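Local structure of cycloalternan-forming enzyme (Listeria monocytogenes serovar 1/2a, 5F7U) at residues A[140-149]-A[223-231]; A[717-726]-A[734-744]. The protein belongs to glycoside hydrolase family 31, joining a beta/alpha barrel to N-terminal and C-terminal beta domains and a family 6 carbohydrate-binding module. The protein carries 1 engineered substitution. All blocks are in the same frame, centred on the assembly; numbering follows the deposited sequence. Where two conformers were deposited one is given.

In the fold
The two contacts illustrate closure at different sequence ranges. From the N terminus, the chain first forms interaction 1, where the turn after strand 134-140 meets the end of strand 214-229. This closes a loop of 73 residues, rich in strand and without helix, in the N-terminal beta region. The eight-stranded parallel barrel of the family follows, from strand 367-369 to strand 657-660. Beyond it, interaction 2 closes a loop of just seven residues and starts the antiparallel sheet of the C-terminal domain. The contacts follow in series, neither nesting nor crossing. Their nearest atoms are about 23 Å apart, so each ties together its own beta domain, one on each sequence side of the barrel.

Interaction 1. Residues A[140-149]-A[223-231]; sequences ATAGDFSPKL and NSLGWLTDG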
loop_
_atom_site.group_PDB
_atom_site.type_symbol
_atom_site.label_atom_id
_atom_site.label_comp_id
_atom_site.label_asym_id
_atom_site.label_seq_id
_atom_site.Cartn_x
_atom_site.Cartn_y
_atom_site.Cartn_z
ATOM N N ALA A 140 -2.710 26.319 -32.209
ATOM C CA ALA A 140 -1.510 25.536 -31.946
ATOM C C ALA A 140 -0.267 26.346 -32.310
ATOM O O ALA A 140 -0.305 27.232 -33.172
ATOM C CB ALA A 140 -1.552 24.229 -32.727
ATOM N N THR A 141 0.839 26.035 -31.655
ATOM C CA THR A 141 2.105 26.742 -31.896
ATOM C C THR A 141 2.745 26.415 -33.252
ATOM O O THR A 141 3.529 27.203 -33.766
ATOM C CB THR A 141 3.135 26.430 -30.807
ATOM O OG1 THR A 141 3.351 25.017 -30.754
ATOM C CG2 THR A 141 2.690 26.930 -29.458
ATOM N N ALA A 142 2.422 25.243 -33.798
ATOM C CA ALA A 142 2.921 24.770 -35.085
ATOM C C ALA A 142 1.901 23.814 -35.668
ATOM O O ALA A 142 1.052 23.295 -34.937
ATOM C CB ALA A 142 4.274 24.072 -34.924
ATOM N N GLY A 143 1.986 23.564 -36.972
ATOM C CA GLY A 143 1.085 22.612 -37.615
ATOM C C GLY A 143 -0.266 23.208 -37.956
ATOM O O GLY A 143 -0.546 24.363 -37.628
ATOM N N ASP A 144 -1.114 22.409 -38.591
ATOM C CA ASP A 144 -2.422 22.883 -39.068
ATOM C C ASP A 144 -3.635 22.293 -38.330
ATOM O O ASP A 144 -4.751 22.311 -38.855
ATOM C CB ASP A 144 -2.547 22.676 -40.584
ATOM C CG ASP A 144 -2.372 21.217 -41.002
ATOM O OD1 ASP A 144 -2.473 20.293 -40.145
ATOM O OD2 ASP A 144 -2.110 20.995 -42.212
ATOM N N PHE A 145 -3.434 21.779 -37.114
ATOM C CA PHE A 145 -4.559 21.220 -36.358
ATOM C C PHE A 145 -5.420 22.327 -35.753
ATOM O O PHE A 145 -4.952 23.446 -35.595
ATOM C CB PHE A 145 -4.066 20.327 -35.207
ATOM C CG PHE A 145 -3.421 19.029 -35.630
ATOM C CD1 PHE A 145 -3.481 18.551 -36.945
ATOM C CD2 PHE A 145 -2.772 18.248 -34.670
ATOM C CE1 PHE A 145 -2.872 17.338 -37.297
ATOM C CE2 PHE A 145 -2.180 17.035 -35.014
ATOM C CZ PHE A 145 -2.218 16.585 -36.328
ATOM N N SER A 146 -6.670 21.997 -35.419
ATOM C CA SER A 146 -7.535 22.875 -34.628
ATOM C C SER A 146 -7.877 22.201 -33.300
ATOM O O SER A 146 -8.967 21.625 -33.160
ATOM C CB SER A 146 -8.808 23.225 -35.395
ATOM O OG SER A 146 -8.490 23.811 -36.640
ATOM N N PRO A 147 -6.947 22.256 -32.322
ATOM C CA PRO A 147 -7.168 21.524 -31.055
ATOM C C PRO A 147 -8.377 21.965 -30.243
ATOM O O PRO A 147 -8.800 23.124 -30.311
ATOM C CB PRO A 147 -5.889 21.736 -30.256
ATOM C CG PRO A 147 -5.099 22.765 -30.965
ATOM C CD PRO A 147 -5.653 22.974 -32.330
ATOM N N LYS A 148 -8.932 21.008 -29.512
ATOM C CA LYS A 148 -10.013 21.283 -28.568
ATOM C C LYS A 148 -9.667 20.628 -27.263
ATOM O O LYS A 148 -9.298 19.450 -27.246
ATOM C CB LYS A 148 -11.328 20.693 -29.065
ATOM C CG LYS A 148 -11.898 21.412 -30.284
ATOM C CD LYS A 148 -13.088 20.619 -30.795
ATOM C CE LYS A 148 -13.585 21.126 -32.143
ATOM N NZ LYS A 148 -14.565 22.225 -31.929
ATOM N N LEU A 149 -9.771 21.398 -26.178
ATOM C CA LEU A 149 -9.630 20.865 -24.828
ATOM C C LEU A 149 -11.005 20.860 -24.164
ATOM O O LEU A 149 -11.640 21.906 -24.050
ATOM C CB LEU A 149 -8.662 21.703 -24.010
ATOM C CG LEU A 149 -8.450 21.256 -22.555
ATOM C CD1 LEU A 149 -7.854 19.845 -22.460
ATOM C CD2 LEU A 149 -7.527 22.250 -21.865
ATOM N N ASN A 223 2.417 27.393 -23.174
ATOM C CA ASN A 223 2.733 26.321 -24.155
ATOM C C ASN A 223 3.130 25.019 -23.424
ATOM O O ASN A 223 4.096 24.322 -23.767
ATOM C CB ASN A 223 3.804 26.771 -25.152
ATOM C CG ASN A 223 3.421 28.043 -25.867
ATOM O OD1 ASN A 223 2.300 28.178 -26.370
ATOM N ND2 ASN A 223 4.343 29.004 -25.895
ATOM N N SER A 224 2.386 24.732 -22.367
ATOM C CA SER A 224 2.753 23.638 -21.492
ATOM C C SER A 224 2.195 22.326 -22.065
ATOM O O SER A 224 2.802 21.257 -21.923
ATOM C CB SER A 224 2.229 23.933 -20.083
ATOM O OG SER A 224 0.807 23.925 -20.049
ATOM N N LEU A 225 1.066 22.430 -22.764
ATOM C CA LEU A 225 0.290 21.270 -23.151
ATOM C C LEU A 225 0.492 20.964 -24.628
ATOM O O LEU A 225 0.218 21.806 -25.484
ATOM C CB LEU A 225 -1.193 21.564 -22.867
ATOM C CG LEU A 225 -2.290 20.565 -23.220
ATOM C CD1 LEU A 225 -2.054 19.212 -22.551
ATOM C CD2 LEU A 225 -3.610 21.176 -22.793
ATOM N N GLY A 226 0.967 19.756 -24.913
ATOM C CA GLY A 226 1.410 19.441 -26.270
ATOM C C GLY A 226 1.311 17.990 -26.681
ATOM O O GLY A 226 1.020 17.116 -25.860
ATOM N N TRP A 227 1.560 17.750 -27.962
ATOM C CA TRP A 227 1.473 16.416 -28.560
ATOM C C TRP A 227 2.592 16.325 -29.604
ATOM O O TRP A 227 3.009 17.346 -30.199
ATOM C CB TRP A 227 0.094 16.168 -29.200
ATOM C CG TRP A 227 -0.305 17.253 -30.161
ATOM C CD1 TRP A 227 -0.144 17.248 -31.520
ATOM C CD2 TRP A 227 -0.864 18.523 -29.824
ATOM N NE1 TRP A 227 -0.595 18.436 -32.051
ATOM C CE2 TRP A 227 -1.041 19.237 -31.033
ATOM C CE3 TRP A 227 -1.256 19.129 -28.613
ATOM C CZ2 TRP A 227 -1.587 20.538 -31.072
ATOM C CZ3 TRP A 227 -1.790 20.420 -28.648
ATOM C CH2 TRP A 227 -1.947 21.113 -29.875
ATOM N N LEU A 228 3.065 15.102 -29.818
ATOM C CA LEU A 228 4.204 14.815 -30.688
ATOM C C LEU A 228 3.672 14.158 -31.959
ATOM O O LEU A 228 3.077 13.094 -31.898
ATOM C CB LEU A 228 5.173 13.889 -29.933
ATOM C CG LEU A 228 6.429 13.447 -30.664
ATOM C CD1 LEU A 228 7.321 14.639 -30.972
ATOM C CD2 LEU A 228 7.171 12.435 -29.797
ATOM N N THR A 229 3.844 14.815 -33.111
ATOM C CA THR A 229 3.122 14.434 -34.314
ATOM C C THR A 229 3.958 14.686 -35.566
ATOM O O THR A 229 4.844 15.552 -35.563
ATOM C CB THR A 229 1.755 15.188 -34.422
ATOM O OG1 THR A 229 1.030 14.717 -35.558
ATOM C CG2 THR A 229 1.935 16.701 -34.582
ATOM N N ASP A 230 3.690 13.914 -36.611
ATOM C CA ASP A 230 4.237 14.236 -37.926
ATOM C C ASP A 230 3.331 15.222 -38.675
ATOM O O ASP A 230 3.679 15.666 -39.774
ATOM C CB ASP A 230 4.511 12.967 -38.752
ATOM C CG ASP A 230 3.234 12.276 -39.223
ATOM O OD1 ASP A 230 2.179 12.395 -38.562
ATOM O OD2 ASP A 230 3.295 11.607 -40.256
ATOM N N GLY A 231 2.180 15.542 -38.071
ATOM C CA GLY A 231 1.164 16.428 -38.654
ATOM C C GLY A 231 0.207 15.777 -39.647
ATOM O O GLY A 231 -0.608 16.474 -40.280
HETATM O O HOH W 1 -0.265 18.663 -42.336
#
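Phe145, Pro147 and Ala140 gather round the indole of Trp227 in the N-terminal galactose mutarotase-like beta region, a case of a turn packing onto a strand with no direct hydrogen bond between them. The turn joins strands 134-140 and 148-153. Trp227 holds its CG between its backbone N and carbonyl carbon (chi1 52°), raising the indole toward the turn. Phe145 lies nearly parallel to the five-membered ring, planes 18° apart, but is displaced along its plane until little of one ring lies over the other; Phe145 CD2 comes within 3.4 Å of Trp227 NE1. That N-H is bonded to Glu119 of strand 106-129, which also touches Phe145. At the six-membered end, Pro147 lies across the indole, its CG 3.7 Å from Trp227 CH2, while Ala140 CB meets the indole edge at CZ2. Farther along, Leu149 and Leu225 touch through their CD2 methyls at 4.2 Å. The far end of the Phe145 ring reaches Thr229, whose OG1 accepts from Gly231 N (2.9 Å) in an ST turn and also bonds Val234 O. Finally, one water donates to both Asp144 OD2 and Gly231 O, 3.0 Å from each.

Interaction 2. Residues A[717-726]-A[734-744]; sequences KSMMRQMAMD and RDLDEQYMFGD
Arg721 and Met741 form an antiparallel hydrogen-bonded pair, Arg721 N to Met741 O at 2.8 Å and Met741 N to Arg721 O at 2.9 Å; Met720 and Phe742 beside them are a non-hydrogen-bonded pair. Gly743 N extends the ladder to Met719 O. On the Met720 and Phe742 face, Met720 SD sits 3.7 Å from the centroid of the Tyr740 ring, 9° off its normal: a Met-aromatic contact over the face, with CG adding a CH-pi contact. The opposite face carries a guanidinium held by five bonds. A bend at chi3 (-51°) turns Arg721 back, so that NE and NH1 grip the two carboxylate oxygens of Asp726 side-on, NH1 and NH2 converge on Gly743 O (2.9 Å each), and NH2 also reaches Ser718 O. Lys717 CE and Met741 CB cover its two faces, while Lys717 NZ bridges to Asp744 OD1 at 2.8 Å. Gln722 works both ways: OE1 caps Ala724 N at the start of the short, weakly bonded helix, and NE2 donates almost straight (172°) to a lone pair of Leu736 O. The strand pair forms one margin of the C-terminal sheet, continuing through strand 746-748. Helix 607-622 packs on Tyr740, helix 702-715 on Met719 and Phe742, and helix 343-354 on Lys717 and Arg721.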
loop_
_atom_site.group_PDB
_atom_site.type_symbol
_atom_site.label_atom_id
_atom_site.label_comp_id
_atom_site.label_asym_id
_atom_site.label_seq_id
_atom_site.Cartn_x
_atom_site.Cartn_y
_atom_site.Cartn_z
ATOM N N LYS A 717 -10.315 4.694 2.250
ATOM C CA LYS A 717 -9.265 4.971 3.223
ATOM C C LYS A 717 -8.387 3.732 3.388
ATOM O O LYS A 717 -8.838 2.710 3.893
ATOM C CB LYS A 717 -9.851 5.360 4.567
ATOM C CG LYS A 717 -8.820 5.902 5.542
ATOM C CD LYS A 717 -9.518 6.864 6.467
ATOM C CE LYS A 717 -8.599 7.294 7.563
ATOM N NZ LYS A 717 -9.490 7.942 8.561
ATOM N N SER A 718 -7.131 3.825 2.954
ATOM C CA SER A 718 -6.233 2.674 3.074
ATOM C C SER A 718 -5.964 2.329 4.527
ATOM O O SER A 718 -6.041 3.192 5.401
ATOM C CB SER A 718 -4.919 2.951 2.336
ATOM O OG SER A 718 -5.200 3.063 0.942
ATOM N N MET A 719 -5.647 1.056 4.778
ATOM C CA MET A 719 -5.430 0.566 6.142
ATOM C C MET A 719 -4.153 1.107 6.780
ATOM O O MET A 719 -4.139 1.459 7.966
ATOM C CB MET A 719 -5.418 -0.957 6.155
ATOM C CG MET A 719 -6.815 -1.526 5.952
ATOM S SD MET A 719 -6.763 -3.279 5.584
ATOM C CE MET A 719 -6.520 -3.942 7.220
ATOM N N MET A 720 -3.086 1.176 5.983
ATOM C CA MET A 720 -1.801 1.643 6.481
ATOM C C MET A 720 -1.441 2.871 5.681
ATOM O O MET A 720 -1.404 2.781 4.459
ATOM C CB MET A 720 -0.756 0.545 6.260
ATOM C CG MET A 720 0.641 0.951 6.681
ATOM S SD MET A 720 1.891 -0.340 6.450
ATOM C CE MET A 720 1.688 -0.603 4.698
ATOM N N ARG A 721 -1.194 4.012 6.339
ATOM C CA ARG A 721 -1.010 5.275 5.602
ATOM C C ARG A 721 0.216 6.059 6.056
ATOM O O ARG A 721 0.494 6.168 7.244
ATOM C CB ARG A 721 -2.259 6.182 5.748
ATOM C CG ARG A 721 -3.554 5.556 5.246
ATOM C CD ARG A 721 -4.812 6.419 5.437
ATOM N NE ARG A 721 -4.960 6.916 6.817
ATOM C CZ ARG A 721 -5.217 6.154 7.882
ATOM N NH1 ARG A 721 -5.312 6.711 9.097
ATOM N NH2 ARG A 721 -5.401 4.837 7.744
ATOM N N GLN A 722 0.897 6.654 5.084
ATOM C CA GLN A 722 2.038 7.539 5.343
ATOM C C GLN A 722 1.456 8.765 6.086
ATOM O O GLN A 722 0.280 9.149 5.853
ATOM C CB GLN A 722 2.641 7.919 3.985
ATOM C CG GLN A 722 4.050 8.529 4.019
ATOM C CD GLN A 722 4.012 10.016 4.364
ATOM O OE1 GLN A 722 3.055 10.703 4.039
ATOM N NE2 GLN A 722 5.045 10.509 5.043
ATOM N N MET A 723 2.255 9.391 6.959
ATOM C CA MET A 723 1.703 10.397 7.888
ATOM C C MET A 723 1.037 11.589 7.212
ATOM O O MET A 723 0.038 12.112 7.710
ATOM C CB MET A 723 2.769 10.893 8.878
ATOM C CG MET A 723 3.358 9.829 9.814
ATOM S SD MET A 723 2.185 8.949 10.852
ATOM C CE MET A 723 1.475 10.317 11.781
ATOM N N ALA A 724 1.570 11.997 6.059
ATOM C CA ALA A 724 1.049 13.159 5.332
ATOM C C ALA A 724 -0.332 12.897 4.699
ATOM O O ALA A 724 -1.001 13.830 4.254
ATOM C CB ALA A 724 2.057 13.648 4.280
ATOM N N MET A 725 -0.769 11.634 4.660
ATOM C CA MET A 725 -2.143 11.348 4.216
ATOM C C MET A 725 -3.158 11.826 5.233
ATOM O O MET A 725 -4.278 12.182 4.856
ATOM C CB MET A 725 -2.368 9.851 3.960
ATOM C CG MET A 725 -1.554 9.259 2.821
ATOM S SD MET A 725 -1.711 10.091 1.238
ATOM C CE MET A 725 -3.409 9.730 0.822
ATOM N N ASP A 726 -2.804 11.816 6.518
ATOM C CA ASP A 726 -3.721 12.323 7.548
ATOM C C ASP A 726 -3.393 13.751 7.989
ATOM O O ASP A 726 -4.268 14.470 8.552
ATOM C CB ASP A 726 -3.730 11.401 8.779
ATOM C CG ASP A 726 -4.429 10.068 8.538
ATOM O OD1 ASP A 726 -4.739 9.708 7.384
ATOM O OD2 ASP A 726 -4.672 9.368 9.545
ATOM N N ARG A 734 6.029 15.178 6.286
ATOM C CA ARG A 734 6.118 15.126 4.817
ATOM C C ARG A 734 6.939 13.953 4.277
ATOM O O ARG A 734 6.554 13.340 3.275
ATOM C CB ARG A 734 6.658 16.449 4.256
ATOM C CG ARG A 734 5.680 17.618 4.407
ATOM C CD ARG A 734 4.560 17.469 3.380
ATOM N NE ARG A 734 3.535 18.503 3.477
ATOM C CZ ARG A 734 3.545 19.642 2.785
ATOM N NH1 ARG A 734 4.543 19.932 1.938
ATOM N NH2 ARG A 734 2.533 20.500 2.928
ATOM N N ASP A 735 8.051 13.635 4.938
ATOM C CA ASP A 735 8.978 12.667 4.359
ATOM C C ASP A 735 9.094 11.367 5.160
ATOM O O ASP A 735 9.886 10.484 4.803
ATOM C CB ASP A 735 10.371 13.301 4.190
ATOM C CG ASP A 735 10.371 14.503 3.245
ATOM O OD1 ASP A 735 9.784 14.452 2.148
ATOM O OD2 ASP A 735 11.004 15.505 3.590
ATOM N N LEU A 736 8.305 11.252 6.224
ATOM C CA LEU A 736 8.433 10.133 7.154
ATOM C C LEU A 736 8.132 8.801 6.486
ATOM O O LEU A 736 7.073 8.635 5.871
ATOM C CB LEU A 736 7.504 10.331 8.353
ATOM C CG LEU A 736 7.758 11.599 9.181
ATOM C CD1 LEU A 736 6.671 11.653 10.259
ATOM C CD2 LEU A 736 9.142 11.625 9.816
ATOM N N ASP A 737 9.076 7.870 6.612
ATOM C CA ASP A 737 8.915 6.555 5.989
ATOM C C ASP A 737 9.200 5.406 6.942
ATOM O O ASP A 737 9.334 4.260 6.504
ATOM C CB ASP A 737 9.776 6.468 4.713
ATOM C CG ASP A 737 11.245 6.719 4.972
ATOM O OD1 ASP A 737 11.672 6.853 6.155
ATOM O OD2 ASP A 737 11.979 6.857 3.969
ATOM N N GLU A 738 9.295 5.705 8.247
ATOM C CA GLU A 738 9.557 4.686 9.257
ATOM C C GLU A 738 8.508 4.696 10.366
ATOM O O GLU A 738 8.728 4.189 11.476
ATOM C CB GLU A 738 10.987 4.804 9.820
ATOM C CG GLU A 738 12.068 4.806 8.744
ATOM C CD GLU A 738 13.497 4.765 9.284
ATOM O OE1 GLU A 738 13.706 4.755 10.517
ATOM O OE2 GLU A 738 14.433 4.690 8.442
ATOM N N GLN A 739 7.347 5.254 10.040
ATOM C CA GLN A 739 6.160 5.166 10.894
ATOM C C GLN A 739 4.954 5.357 9.996
ATOM O O GLN A 739 5.093 5.811 8.850
ATOM C CB GLN A 739 6.171 6.231 11.993
ATOM C CG GLN A 739 6.070 7.673 11.477
ATOM C CD GLN A 739 6.155 8.674 12.615
ATOM O OE1 GLN A 739 7.215 8.879 13.189
ATOM N NE2 GLN A 739 5.032 9.303 12.935
ATOM N N TYR A 740 3.771 5.054 10.519
ATOM C CA TYR A 740 2.557 5.184 9.718
ATOM C C TYR A 740 1.327 5.101 10.580
ATOM O O TYR A 740 1.400 4.718 11.763
ATOM C CB TYR A 740 2.500 4.072 8.654
ATOM C CG TYR A 740 2.680 2.668 9.174
ATOM C CD1 TYR A 740 1.589 1.918 9.667
ATOM C CD2 TYR A 740 3.953 2.059 9.156
ATOM C CE1 TYR A 740 1.767 0.602 10.124
ATOM C CE2 TYR A 740 4.132 0.746 9.610
ATOM C CZ TYR A 740 3.038 0.030 10.086
ATOM O OH TYR A 740 3.222 -1.278 10.524
ATOM N N MET A 741 0.188 5.459 9.997
ATOM C CA MET A 741 -1.095 5.264 10.674
ATOM C C MET A 741 -1.653 3.916 10.254
ATOM O O MET A 741 -1.503 3.505 9.091
ATOM C CB MET A 741 -2.103 6.357 10.306
ATOM C CG MET A 741 -1.715 7.770 10.746
ATOM S SD MET A 741 -1.487 7.950 12.526
ATOM C CE MET A 741 -3.118 7.577 13.175
ATOM N N PHE A 742 -2.295 3.232 11.193
ATOM C CA PHE A 742 -2.864 1.912 10.933
ATOM C C PHE A 742 -4.304 1.939 11.410
ATOM O O PHE A 742 -4.557 2.179 12.598
ATOM C CB PHE A 742 -2.036 0.839 11.661
ATOM C CG PHE A 742 -2.427 -0.574 11.337
ATOM C CD1 PHE A 742 -2.492 -1.020 10.014
ATOM C CD2 PHE A 742 -2.690 -1.474 12.371
ATOM C CE1 PHE A 742 -2.844 -2.332 9.723
ATOM C CE2 PHE A 742 -3.026 -2.797 12.080
ATOM C CZ PHE A 742 -3.095 -3.224 10.764
ATOM N N GLY A 743 -5.246 1.743 10.479
ATOM C CA GLY A 743 -6.670 2.103 10.732
ATOM C C GLY A 743 -6.765 3.610 10.978
ATOM O O GLY A 743 -5.856 4.345 10.607
ATOM N N ASP A 744 -7.839 4.071 11.620
ATOM C CA ASP A 744 -8.007 5.528 11.835
ATOM C C ASP A 744 -7.167 6.035 12.985
ATOM O O ASP A 744 -6.847 7.220 13.024
ATOM C CB ASP A 744 -9.465 5.887 12.200
ATOM C CG ASP A 744 -10.489 5.474 11.140
ATOM O OD1 ASP A 744 -10.210 5.594 9.934
ATOM O OD2 ASP A 744 -11.611 5.054 11.533
HETATM O O HOH W 2 -7.424 8.889 10.522
HETATM O O HOH W 3 4.735 8.066 7.340
#